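Local coordinates for protein neuraminidase (Influenza A virus, PDB 4GDI) that forms the tetrameric beta-propeller head of a bat influenza virus surface glycoprotein, with a diverged putative active site and only a presumed sialidase activity, at residues R26-G31 against G85-L90; A139-P144 against V163-N168; S172-Y177 against N196-T201; W340-D345 against M352-S357. All coordinates share one frame; numbering follows the deposited sequence.

Contact 1: R26-G31 against G85-L90; sequences RGFPWG and GSASTL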
# COMPACT_ATOMS: atom_id res chain seq x y z
N ARG A 26 9.90 -19.54 0.02
CA ARG A 26 9.78 -20.33 -1.19
C ARG A 26 9.26 -19.42 -2.29
O ARG A 26 8.50 -18.48 -2.03
CB ARG A 26 8.84 -21.51 -0.97
CG ARG A 26 9.29 -22.40 0.15
CD ARG A 26 8.42 -23.60 0.32
NE ARG A 26 8.63 -24.55 -0.76
CZ ARG A 26 8.34 -25.83 -0.68
NH1 ARG A 26 7.82 -26.33 0.44
NH2 ARG A 26 8.57 -26.63 -1.71
N GLY A 27 9.69 -19.66 -3.51
CA GLY A 27 9.17 -18.89 -4.62
C GLY A 27 7.66 -19.05 -4.65
O GLY A 27 7.13 -20.06 -4.20
N PHE A 28 6.96 -18.05 -5.16
CA PHE A 28 5.53 -18.19 -5.33
C PHE A 28 5.30 -19.39 -6.26
O PHE A 28 6.02 -19.56 -7.25
CB PHE A 28 4.92 -16.87 -5.83
CG PHE A 28 4.87 -15.80 -4.77
CD1 PHE A 28 5.96 -14.97 -4.55
CD2 PHE A 28 3.75 -15.66 -3.96
CE1 PHE A 28 5.92 -13.99 -3.55
CE2 PHE A 28 3.71 -14.70 -2.95
CZ PHE A 28 4.79 -13.86 -2.75
N PRO A 29 4.33 -20.25 -5.92
CA PRO A 29 4.18 -21.57 -6.54
C PRO A 29 3.40 -21.54 -7.86
O PRO A 29 2.51 -22.36 -8.06
CB PRO A 29 3.37 -22.33 -5.48
CG PRO A 29 2.48 -21.29 -4.91
CD PRO A 29 3.30 -20.02 -4.88
N TRP A 30 3.74 -20.60 -8.75
CA TRP A 30 3.07 -20.49 -10.04
C TRP A 30 3.36 -21.69 -10.96
O TRP A 30 4.35 -22.40 -10.79
CB TRP A 30 3.46 -19.19 -10.75
CG TRP A 30 3.29 -17.95 -9.90
CD1 TRP A 30 4.15 -16.89 -9.82
CD2 TRP A 30 2.20 -17.65 -9.00
NE1 TRP A 30 3.66 -15.95 -8.95
CE2 TRP A 30 2.47 -16.39 -8.43
CE3 TRP A 30 1.04 -18.32 -8.64
CZ2 TRP A 30 1.62 -15.78 -7.51
CZ3 TRP A 30 0.18 -17.71 -7.72
CH2 TRP A 30 0.48 -16.46 -7.17
N GLY A 31 2.49 -21.89 -11.94
CA GLY A 31 2.67 -22.96 -12.90
C GLY A 31 1.78 -24.15 -12.58
O GLY A 31 1.75 -24.60 -11.43
N GLY A 85 8.34 -10.55 0.51
CA GLY A 85 7.12 -11.27 0.85
C GLY A 85 5.93 -11.09 -0.09
O GLY A 85 4.88 -11.73 0.10
N SER A 86 6.08 -10.23 -1.10
CA SER A 86 5.01 -10.00 -2.06
C SER A 86 5.36 -10.53 -3.44
O SER A 86 6.52 -10.54 -3.85
CB SER A 86 4.71 -8.50 -2.18
OG SER A 86 4.47 -7.92 -0.91
N ALA A 87 4.34 -10.99 -4.16
CA ALA A 87 4.46 -11.24 -5.58
C ALA A 87 4.69 -9.92 -6.32
O ALA A 87 4.22 -8.86 -5.90
CB ALA A 87 3.20 -11.91 -6.10
N SER A 88 5.41 -9.99 -7.43
CA SER A 88 5.70 -8.83 -8.25
C SER A 88 4.53 -8.49 -9.18
O SER A 88 4.29 -9.15 -10.19
CB SER A 88 7.00 -9.05 -9.03
OG SER A 88 8.14 -9.08 -8.17
N THR A 89 3.79 -7.46 -8.81
CA THR A 89 2.67 -6.98 -9.60
C THR A 89 2.79 -5.47 -9.76
O THR A 89 3.64 -4.84 -9.13
CB THR A 89 1.34 -7.23 -8.89
OG1 THR A 89 1.24 -6.30 -7.79
CG2 THR A 89 1.26 -8.66 -8.38
N LEU A 90 1.90 -4.89 -10.56
CA LEU A 90 1.90 -3.46 -10.81
C LEU A 90 1.68 -2.63 -9.55
O LEU A 90 2.09 -1.47 -9.48
CB LEU A 90 0.81 -3.12 -11.82
CG LEU A 90 1.05 -3.62 -13.24
CD1 LEU A 90 -0.14 -3.25 -14.10
CD2 LEU A 90 2.36 -3.03 -13.79

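Contact 2: A139-P144 against V163-N168; sequences ASRGGP and VSDGPN. With NAG (2-acetamido-2-deoxy-beta-D-glucopyranose), chain P.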
# COMPACT_ATOMS: atom_id res chain seq x y z
N ALA A 139 31.93 1.92 -21.51
CA ALA A 139 32.80 0.83 -21.92
C ALA A 139 34.14 1.36 -22.37
O ALA A 139 34.23 2.45 -22.95
CB ALA A 139 32.15 0.07 -23.06
N SER A 140 35.20 0.61 -22.12
CA SER A 140 36.52 1.00 -22.59
C SER A 140 37.26 -0.15 -23.28
O SER A 140 38.33 0.05 -23.84
CB SER A 140 37.36 1.54 -21.43
OG SER A 140 37.67 0.52 -20.50
N ARG A 141 36.69 -1.35 -23.22
CA ARG A 141 37.31 -2.51 -23.84
C ARG A 141 36.36 -3.14 -24.85
O ARG A 141 36.43 -4.34 -25.13
CB ARG A 141 37.73 -3.51 -22.77
CG ARG A 141 38.79 -2.98 -21.81
CD ARG A 141 40.14 -2.84 -22.50
NE ARG A 141 41.24 -2.75 -21.54
CZ ARG A 141 41.68 -1.62 -20.98
NH1 ARG A 141 41.11 -0.45 -21.27
NH2 ARG A 141 42.69 -1.67 -20.12
N GLY A 142 35.45 -2.34 -25.39
CA GLY A 142 34.57 -2.80 -26.45
C GLY A 142 33.14 -3.07 -26.02
O GLY A 142 32.24 -3.12 -26.86
N GLY A 143 32.92 -3.24 -24.72
CA GLY A 143 31.58 -3.47 -24.22
C GLY A 143 31.06 -4.85 -24.55
O GLY A 143 31.76 -5.64 -25.17
N PRO A 144 29.85 -5.16 -24.08
CA PRO A 144 29.10 -4.26 -23.20
C PRO A 144 29.65 -4.29 -21.78
O PRO A 144 30.26 -5.28 -21.38
CB PRO A 144 27.69 -4.87 -23.23
CG PRO A 144 27.93 -6.33 -23.43
CD PRO A 144 29.14 -6.43 -24.32
N VAL A 163 32.66 -5.03 -12.03
CA VAL A 163 32.15 -4.68 -13.36
C VAL A 163 32.98 -5.39 -14.44
O VAL A 163 34.21 -5.41 -14.37
CB VAL A 163 32.25 -3.16 -13.59
CG1 VAL A 163 31.87 -2.82 -15.02
CG2 VAL A 163 31.38 -2.41 -12.59
N SER A 164 32.31 -5.96 -15.43
CA SER A 164 33.00 -6.67 -16.51
C SER A 164 32.80 -5.97 -17.85
O SER A 164 31.79 -5.31 -18.07
CB SER A 164 32.54 -8.12 -16.60
OG SER A 164 32.73 -8.79 -15.37
N ASP A 165 33.79 -6.13 -18.73
CA ASP A 165 33.84 -5.43 -20.02
C ASP A 165 34.46 -6.40 -21.02
O ASP A 165 35.02 -7.43 -20.64
CB ASP A 165 34.71 -4.19 -19.88
CG ASP A 165 34.55 -3.20 -21.03
OD1 ASP A 165 33.96 -3.54 -22.08
OD2 ASP A 165 35.06 -2.06 -20.88
N GLY A 166 34.33 -6.10 -22.31
CA GLY A 166 34.90 -6.95 -23.34
C GLY A 166 33.88 -7.84 -24.04
O GLY A 166 33.07 -8.48 -23.38
N PRO A 167 33.93 -7.90 -25.38
CA PRO A 167 32.93 -8.64 -26.17
C PRO A 167 33.02 -10.15 -26.08
O PRO A 167 32.04 -10.83 -26.37
CB PRO A 167 33.23 -8.21 -27.61
CG PRO A 167 34.64 -7.77 -27.60
CD PRO A 167 34.84 -7.13 -26.25
N ASN A 168 34.17 -10.69 -25.71
CA ASN A 168 34.35 -12.14 -25.73
C ASN A 168 34.81 -12.74 -24.41
O ASN A 168 35.72 -12.22 -23.76
CB ASN A 168 35.33 -12.52 -26.84
CG ASN A 168 34.87 -12.03 -28.19
OD1 ASN A 168 35.56 -11.25 -28.85
ND2 ASN A 168 33.69 -12.48 -28.61
C1 NAG P . 37.36 -15.63 -28.63
C2 NAG P . 38.22 -15.65 -29.89
C3 NAG P . 37.57 -14.83 -30.99
C4 NAG P . 36.22 -15.47 -31.26
C5 NAG P . 35.39 -15.38 -29.98
C6 NAG P . 33.96 -15.88 -30.18
C7 NAG P . 40.63 -15.89 -30.04
C8 NAG P . 41.70 -15.14 -30.78
N2 NAG P . 39.58 -15.18 -29.64
O3 NAG P . 38.36 -14.81 -32.16
O4 NAG P . 35.58 -14.84 -32.35
O5 NAG P . 36.04 -16.07 -28.92
O6 NAG P . 33.90 -17.28 -30.39
O7 NAG P . 40.75 -17.10 -29.83
O HOH W 1 36.54 -1.61 -18.43

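Contact 3: S172-Y177 against N196-T201; sequences SVHRIY and NFEYST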
# COMPACT_ATOMS: atom_id res chain seq x y z
N SER A 172 37.96 -11.40 -21.49
CA SER A 172 37.15 -10.50 -20.68
C SER A 172 38.00 -9.66 -19.75
O SER A 172 39.11 -10.05 -19.37
CB SER A 172 36.12 -11.30 -19.88
OG SER A 172 36.74 -12.30 -19.11
N VAL A 173 37.47 -8.50 -19.37
CA VAL A 173 38.14 -7.63 -18.41
C VAL A 173 37.23 -7.49 -17.18
O VAL A 173 36.02 -7.38 -17.33
CB VAL A 173 38.44 -6.25 -19.03
CG1 VAL A 173 39.05 -5.31 -18.00
CG2 VAL A 173 39.38 -6.42 -20.23
N HIS A 174 37.82 -7.52 -15.99
CA HIS A 174 37.05 -7.45 -14.75
C HIS A 174 37.70 -6.47 -13.80
O HIS A 174 38.90 -6.51 -13.56
CB HIS A 174 36.96 -8.85 -14.13
CG HIS A 174 36.47 -9.87 -15.10
ND1 HIS A 174 35.14 -9.99 -15.46
CD2 HIS A 174 37.14 -10.77 -15.86
CE1 HIS A 174 35.01 -10.94 -16.36
NE2 HIS A 174 36.21 -11.44 -16.62
N ARG A 175 36.90 -5.54 -13.30
CA ARG A 175 37.38 -4.50 -12.41
C ARG A 175 36.57 -4.45 -11.12
O ARG A 175 35.35 -4.65 -11.14
CB ARG A 175 37.24 -3.14 -13.09
CG ARG A 175 38.10 -2.96 -14.31
CD ARG A 175 37.93 -1.57 -14.90
NE ARG A 175 38.92 -1.30 -15.92
CZ ARG A 175 39.06 -0.13 -16.54
NH1 ARG A 175 38.27 0.89 -16.23
NH2 ARG A 175 40.01 0.01 -17.46
N ILE A 176 37.24 -4.19 -10.00
CA ILE A 176 36.57 -3.82 -8.78
C ILE A 176 36.42 -2.31 -8.77
O ILE A 176 37.41 -1.59 -8.96
CB ILE A 176 37.36 -4.18 -7.52
CG1 ILE A 176 37.68 -5.67 -7.49
CG2 ILE A 176 36.56 -3.78 -6.27
CD1 ILE A 176 38.64 -6.05 -6.39
N TYR A 177 35.20 -1.83 -8.56
CA TYR A 177 34.97 -0.42 -8.36
C TYR A 177 34.65 -0.14 -6.89
O TYR A 177 33.86 -0.84 -6.27
CB TYR A 177 33.82 0.04 -9.25
CG TYR A 177 34.22 0.34 -10.67
CD1 TYR A 177 34.36 -0.67 -11.61
CD2 TYR A 177 34.47 1.64 -11.06
CE1 TYR A 177 34.74 -0.39 -12.91
CE2 TYR A 177 34.85 1.93 -12.36
CZ TYR A 177 34.98 0.92 -13.28
OH TYR A 177 35.35 1.25 -14.56
N ASN A 196 37.85 -16.48 -17.06
CA ASN A 196 36.73 -15.57 -17.24
C ASN A 196 36.00 -15.52 -15.90
O ASN A 196 35.90 -16.54 -15.22
CB ASN A 196 35.81 -16.12 -18.36
CG ASN A 196 34.52 -15.36 -18.49
OD1 ASN A 196 33.44 -15.92 -18.33
ND2 ASN A 196 34.61 -14.08 -18.81
N PHE A 197 35.50 -14.34 -15.51
CA PHE A 197 34.95 -14.13 -14.17
C PHE A 197 33.66 -13.29 -14.18
O PHE A 197 33.67 -12.12 -13.77
CB PHE A 197 35.99 -13.44 -13.27
CG PHE A 197 35.75 -13.66 -11.79
CD1 PHE A 197 34.81 -12.91 -11.10
CD2 PHE A 197 36.49 -14.62 -11.08
CE1 PHE A 197 34.59 -13.11 -9.73
CE2 PHE A 197 36.28 -14.83 -9.73
CZ PHE A 197 35.33 -14.08 -9.05
N GLU A 198 32.58 -13.89 -14.67
CA GLU A 198 31.28 -13.21 -14.79
C GLU A 198 30.40 -13.50 -13.57
O GLU A 198 30.66 -14.44 -12.81
CB GLU A 198 30.53 -13.70 -16.04
CG GLU A 198 31.31 -13.60 -17.35
CD GLU A 198 31.52 -12.18 -17.83
OE1 GLU A 198 30.68 -11.30 -17.54
OE2 GLU A 198 32.54 -11.94 -18.50
N TYR A 199 29.35 -12.70 -13.42
CA TYR A 199 28.29 -12.97 -12.46
C TYR A 199 28.77 -13.07 -11.01
O TYR A 199 28.28 -13.91 -10.25
CB TYR A 199 27.59 -14.29 -12.80
CG TYR A 199 27.19 -14.48 -14.24
CD1 TYR A 199 26.92 -13.40 -15.07
CD2 TYR A 199 27.05 -15.76 -14.77
CE1 TYR A 199 26.52 -13.60 -16.40
CE2 TYR A 199 26.67 -15.97 -16.09
CZ TYR A 199 26.40 -14.89 -16.89
OH TYR A 199 26.02 -15.10 -18.19
N SER A 200 29.72 -12.22 -10.63
CA SER A 200 30.20 -12.20 -9.25
C SER A 200 29.03 -12.15 -8.30
O SER A 200 28.16 -11.29 -8.42
CB SER A 200 31.07 -10.96 -8.99
OG SER A 200 32.26 -11.01 -9.74
N THR A 201 29.03 -13.04 -7.31
CA THR A 201 28.12 -12.95 -6.19
C THR A 201 28.96 -12.98 -4.92
O THR A 201 29.86 -13.82 -4.76
CB THR A 201 27.04 -14.06 -6.22
OG1 THR A 201 26.19 -13.98 -5.07
CG2 THR A 201 27.67 -15.47 -6.27

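Contact 4: W340-D345 against M352-S357; sequences WLEIED and MIQELS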
# COMPACT_ATOMS: atom_id res chain seq x y z
N TRP A 340 20.06 -16.75 -2.48
CA TRP A 340 18.84 -16.80 -3.26
C TRP A 340 19.06 -17.84 -4.36
O TRP A 340 20.20 -18.12 -4.76
CB TRP A 340 18.48 -15.41 -3.84
CG TRP A 340 19.63 -14.69 -4.55
CD1 TRP A 340 20.42 -13.71 -4.04
CD2 TRP A 340 20.08 -14.91 -5.90
NE1 TRP A 340 21.34 -13.30 -4.97
CE2 TRP A 340 21.15 -14.03 -6.12
CE3 TRP A 340 19.68 -15.76 -6.93
CZ2 TRP A 340 21.84 -13.98 -7.34
CZ3 TRP A 340 20.36 -15.71 -8.12
CH2 TRP A 340 21.42 -14.83 -8.32
N LEU A 341 17.96 -18.40 -4.86
CA LEU A 341 18.02 -19.47 -5.84
C LEU A 341 16.79 -19.44 -6.75
O LEU A 341 15.66 -19.41 -6.27
CB LEU A 341 18.11 -20.81 -5.12
CG LEU A 341 17.85 -22.08 -5.94
CD1 LEU A 341 18.98 -22.32 -6.89
CD2 LEU A 341 17.68 -23.25 -4.99
N GLU A 342 17.02 -19.40 -8.06
CA GLU A 342 15.96 -19.46 -9.06
C GLU A 342 15.39 -20.87 -9.08
O GLU A 342 16.13 -21.86 -9.21
CB GLU A 342 16.48 -19.15 -10.46
CG GLU A 342 16.70 -17.66 -10.76
CD GLU A 342 17.28 -17.42 -12.14
OE1 GLU A 342 17.82 -18.39 -12.73
OE2 GLU A 342 17.17 -16.27 -12.64
N ILE A 343 14.07 -20.94 -8.93
CA ILE A 343 13.31 -22.17 -9.11
C ILE A 343 12.55 -21.99 -10.42
O ILE A 343 11.83 -21.01 -10.60
CB ILE A 343 12.31 -22.36 -7.96
CG1 ILE A 343 13.05 -22.46 -6.62
CG2 ILE A 343 11.43 -23.60 -8.19
CD1 ILE A 343 14.02 -23.59 -6.52
N GLU A 344 12.72 -22.91 -11.36
CA GLU A 344 12.09 -22.75 -12.68
C GLU A 344 10.79 -23.53 -12.77
O GLU A 344 10.73 -24.68 -12.37
CB GLU A 344 13.05 -23.15 -13.80
CG GLU A 344 13.83 -21.95 -14.35
CD GLU A 344 15.33 -22.18 -14.42
OE1 GLU A 344 15.75 -23.33 -14.69
OE2 GLU A 344 16.09 -21.21 -14.22
N ASP A 345 9.75 -22.88 -13.29
CA ASP A 345 8.42 -23.48 -13.38
C ASP A 345 7.92 -23.40 -14.83
O ASP A 345 8.12 -22.39 -15.52
CB ASP A 345 7.45 -22.75 -12.45
CG ASP A 345 7.88 -22.78 -10.99
OD1 ASP A 345 8.18 -23.88 -10.48
OD2 ASP A 345 7.93 -21.70 -10.35
N MET A 352 8.87 -20.93 -19.75
CA MET A 352 9.55 -21.15 -18.49
C MET A 352 9.70 -19.83 -17.74
O MET A 352 10.18 -18.84 -18.30
CB MET A 352 10.93 -21.76 -18.74
CG MET A 352 11.72 -22.04 -17.46
SD MET A 352 12.17 -23.77 -17.26
CE MET A 352 10.55 -24.54 -17.13
N ILE A 353 9.26 -19.82 -16.49
CA ILE A 353 9.47 -18.65 -15.65
C ILE A 353 10.39 -19.07 -14.52
O ILE A 353 10.52 -20.25 -14.23
CB ILE A 353 8.15 -18.09 -15.06
CG1 ILE A 353 7.47 -19.14 -14.20
CG2 ILE A 353 7.21 -17.64 -16.17
CD1 ILE A 353 6.28 -18.62 -13.43
N GLN A 354 11.04 -18.09 -13.89
CA GLN A 354 11.79 -18.38 -12.67
C GLN A 354 11.28 -17.54 -11.51
O GLN A 354 10.97 -16.35 -11.65
CB GLN A 354 13.29 -18.17 -12.86
CG GLN A 354 13.66 -16.88 -13.53
CD GLN A 354 13.66 -17.02 -15.03
OE1 GLN A 354 13.82 -18.12 -15.55
NE2 GLN A 354 13.48 -15.90 -15.73
N GLU A 355 11.19 -18.19 -10.35
CA GLU A 355 10.83 -17.54 -9.12
C GLU A 355 11.96 -17.73 -8.11
O GLU A 355 12.55 -18.81 -8.02
CB GLU A 355 9.52 -18.14 -8.60
CG GLU A 355 8.27 -17.47 -9.18
CD GLU A 355 8.14 -16.03 -8.73
OE1 GLU A 355 8.30 -15.78 -7.51
OE2 GLU A 355 7.89 -15.16 -9.58
N LEU A 356 12.30 -16.68 -7.38
CA LEU A 356 13.39 -16.75 -6.42
C LEU A 356 12.88 -17.35 -5.12
O LEU A 356 11.86 -16.93 -4.60
CB LEU A 356 13.98 -15.37 -6.11
CG LEU A 356 14.95 -14.70 -7.08
CD1 LEU A 356 15.65 -13.54 -6.37
CD2 LEU A 356 15.97 -15.68 -7.67
N SER A 357 13.60 -18.34 -4.62
CA SER A 357 13.45 -18.73 -3.23
C SER A 357 14.71 -18.27 -2.49
O SER A 357 15.74 -17.95 -3.10
CB SER A 357 13.31 -20.24 -3.13
OG SER A 357 14.54 -20.85 -3.46

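Contact 1: R26-G31 against G85-L90
Phe-28 and Ala-87 make the closest backbone approach of two loops, with 7.0 Å between their CA atoms, and no hydrogen bond crosses between the segments. The Phe-28 ring carries most of the contact. Its CG lies anti to the carbonyl carbon (chi1 -73°), which carries the ring to the chain at 85-87. Two features show how the ring is placed. The methyl carbon Ala-87 CB sits 4.1 Å from the ring centroid and only 5° off its normal, the geometry of a CH-pi contact over the face. The ring atom CZ reaches the peptide that joins Ser-86 to Ala-87, 3.2 Å from Ala-87 N, while Gly-85 O lies near the ring plane at the edge, 3.6 Å from CZ. The same methyl has a second, looser aromatic neighbour: Trp-30 CZ2 is 4.4 Å from Ala-87 CB, which stands at the edge of the indole. Phe-28 CB in turn covers part of one indole face, so the two aromatic residues brace each other within their own segment. Between them Pro-29 is the centre of an inverse gamma turn, closed by a weak bond from Trp-30 N to Phe-28 O.

Glu-355 of strand 352-362 touches both aromatic side chains, and Tyr-80 of a second subunit packs on Phe-28. Thus the loop leaving strand 20-25, the N-terminal strand that completes the sheet of the C-terminal strands in this beta-propeller, meets the loop between strands 78-83 and 94-98 at a subunit interface of the tetramer.

Contact 2: A139-P144 against V163-N168
The carboxylate of Asp-165 has Arg-141 CB over one face, 3.6 Å from CG; Ala-139 CB lies obliquely on the other side of the plane, 4.2 Å from Asp-165 OD1, and Ser-140 N approaches at the edge. This is a loop-to-strand-end junction of the beta-propeller: segment 139-144 belongs to the link from strand 132-138 of one sheet to strand 153-155 of the next, and Asp-165 ends strand 158-165 of that second sheet.

Four backbone N-H groups grip the two oxygens. OD2 offers its syn lone pair to Ser-140 N at 2.9 Å, along a nearly straight bond (168°), and meets Arg-141 N from above the carboxylate plane. Gly-143 N reaches Asp-165 OD1 at 2.9 Å, nearly in line with the C-O bond. Gly-166 N binds the same oxygen on its anti side. Having CG anti to the backbone N (chi1 -165°) extends the group into the bend of the loop, and the several donors should fix its rotation and probably stabilise its negative charge. A water also donates to OD2 and hydrogen-bonds with Ser-140 OG.

Positive phi at Gly-142, Gly-143 and Gly-166, with a cis peptide before Pro-144, shapes these turns. Arg-146 holds the carbonyl oxygens of Asp-165 and Gly-166. An N-acetylglucosamine flanks Asn-168, its C5 lying 3.6 Å from ND2. Arg-141 O receives a CA-H...O contact from Gly-166 CA at 3.5 Å.

Contact 3: S172-Y177 against N196-T201
Ser-172, which immediately precedes strand 173-180, meets Asn-196 through its hydroxyl: Asn-196 ND2 donates to OG at 2.8 Å, with OG only 4° out of the amide plane and the N-H...O angle 157°. The same OG is 2.7 Å from His-174 NE2 in a hydrogen bond whose direction is not settled, so the serine links the imidazole to the amide. Its OG stands between the backbone N and the carbonyl carbon (chi1 55°), which turns it to face both partners.

Two residues on, His-174 buries more surface than any other residue of the contact. Phe-197 CB lies over the centre of the imidazole, 3.9 Å from the centroid and 8° off the normal, a CH-pi contact; the phenyl ring itself is directed elsewhere. At the ring's edge Glu-198 OE2 comes within 3.4 Å of CE1, the carboxylate plane being steeply inclined to the imidazole. That oxygen also accepts Asn-196 ND2 through its anti lone pair, at 3.0 Å. The amide nitrogen therefore gives to both a hydroxyl and a carboxylate, a chain of polar groups buried in the protein. Glu-198 OE1 forms a salt bridge with Arg-146, which holds the other oxygen of the carboxylate.

Beyond His-174 the strand diverges from 196-201. Strand 173-180 runs between 158-165, whose Ser-164 OG binds His-174 ND1, and 183-189 in one four-stranded propeller sheet. Segment 196-201 turns a corner at Tyr-199 into strand 200-205 of the next sheet, and Asn-196 touches the calcium ligand Asn-215.

Contact 4: W340-D345 against M352-S357
Leu-341 O is gripped chiefly by Ser-357 N at 2.8 Å, with an N-H...O angle of 169°; Ser-357 OG adds a weak bond at 3.4 Å, and Leu-356 CA a CA-H...O contact. These residues belong to a beta hairpin of the propeller, strands 338-346 and 352-362, whose short segments run antiparallel at 146° with their axes 4.4 Å apart at closest approach. The ladder is regular: Leu-341 with Ser-357, Ile-343 with Glu-355 and Asp-345 with Ile-353 are hydrogen-bonded pairs, each joined by two backbone bonds, while Glu-342 with Leu-356 and Glu-344 with Gln-354 are the non-hydrogen-bonded pairs between them.

On the face carrying Glu-342, Glu-344, Gln-354 and Leu-356, the methyl Leu-356 CD2 is wedged between Glu-342 CG, at 3.7 Å, and Trp-340 CE3, at 3.8 Å. Glu-342 and Gln-354 lie side by side and point the same way; the glutamate's OE2 passes Gln-354 CG, while its charge is answered by Arg-320 of the neighbouring strand 317-324. Glu-344 likewise forms a salt bridge with Arg-317, and Gln-354 NE2 hydrogen-bonds Ser-41 O, so the polar ends are bound by parts of the chain outside the hairpin.

On the opposite face, which carries Leu-341 and Glu-355 as well, Ile-343 CG1 packs on Ser-357 OG, and Asp-345 CB on Ile-353 CG1 at 4.0 Å. Near the hairpin turn Met-352 crosses Glu-344 at about a right angle: its CG is anti to the backbone N (chi1 -180°), the chain then bends, and SD rests 3.6 Å from Glu-344 CB.

Contacts 1 and 4 adjoin: the loop 26-31 packs on strand 352-357, where Trp-30 CB lies 3.9 Å from Ile-353 CD1. Contacts 2 and 3 share the sheet containing neighbouring strands 158-165 and 173-180, and Val-163 N lies 2.9 Å from Arg-175 O, a probable hydrogen bond. The centres of contacts 1 and 3 are about 30 Å apart, on opposite sides of the chain's centre. Chemistry follows place. Contacts 1 and 3 are buried, but the first is aromatic packing at a subunit interface and the other a polar network near calcium. Contacts 2 and 4 are partly buried: the former is organised by one carboxylate, the latter by a backbone ladder.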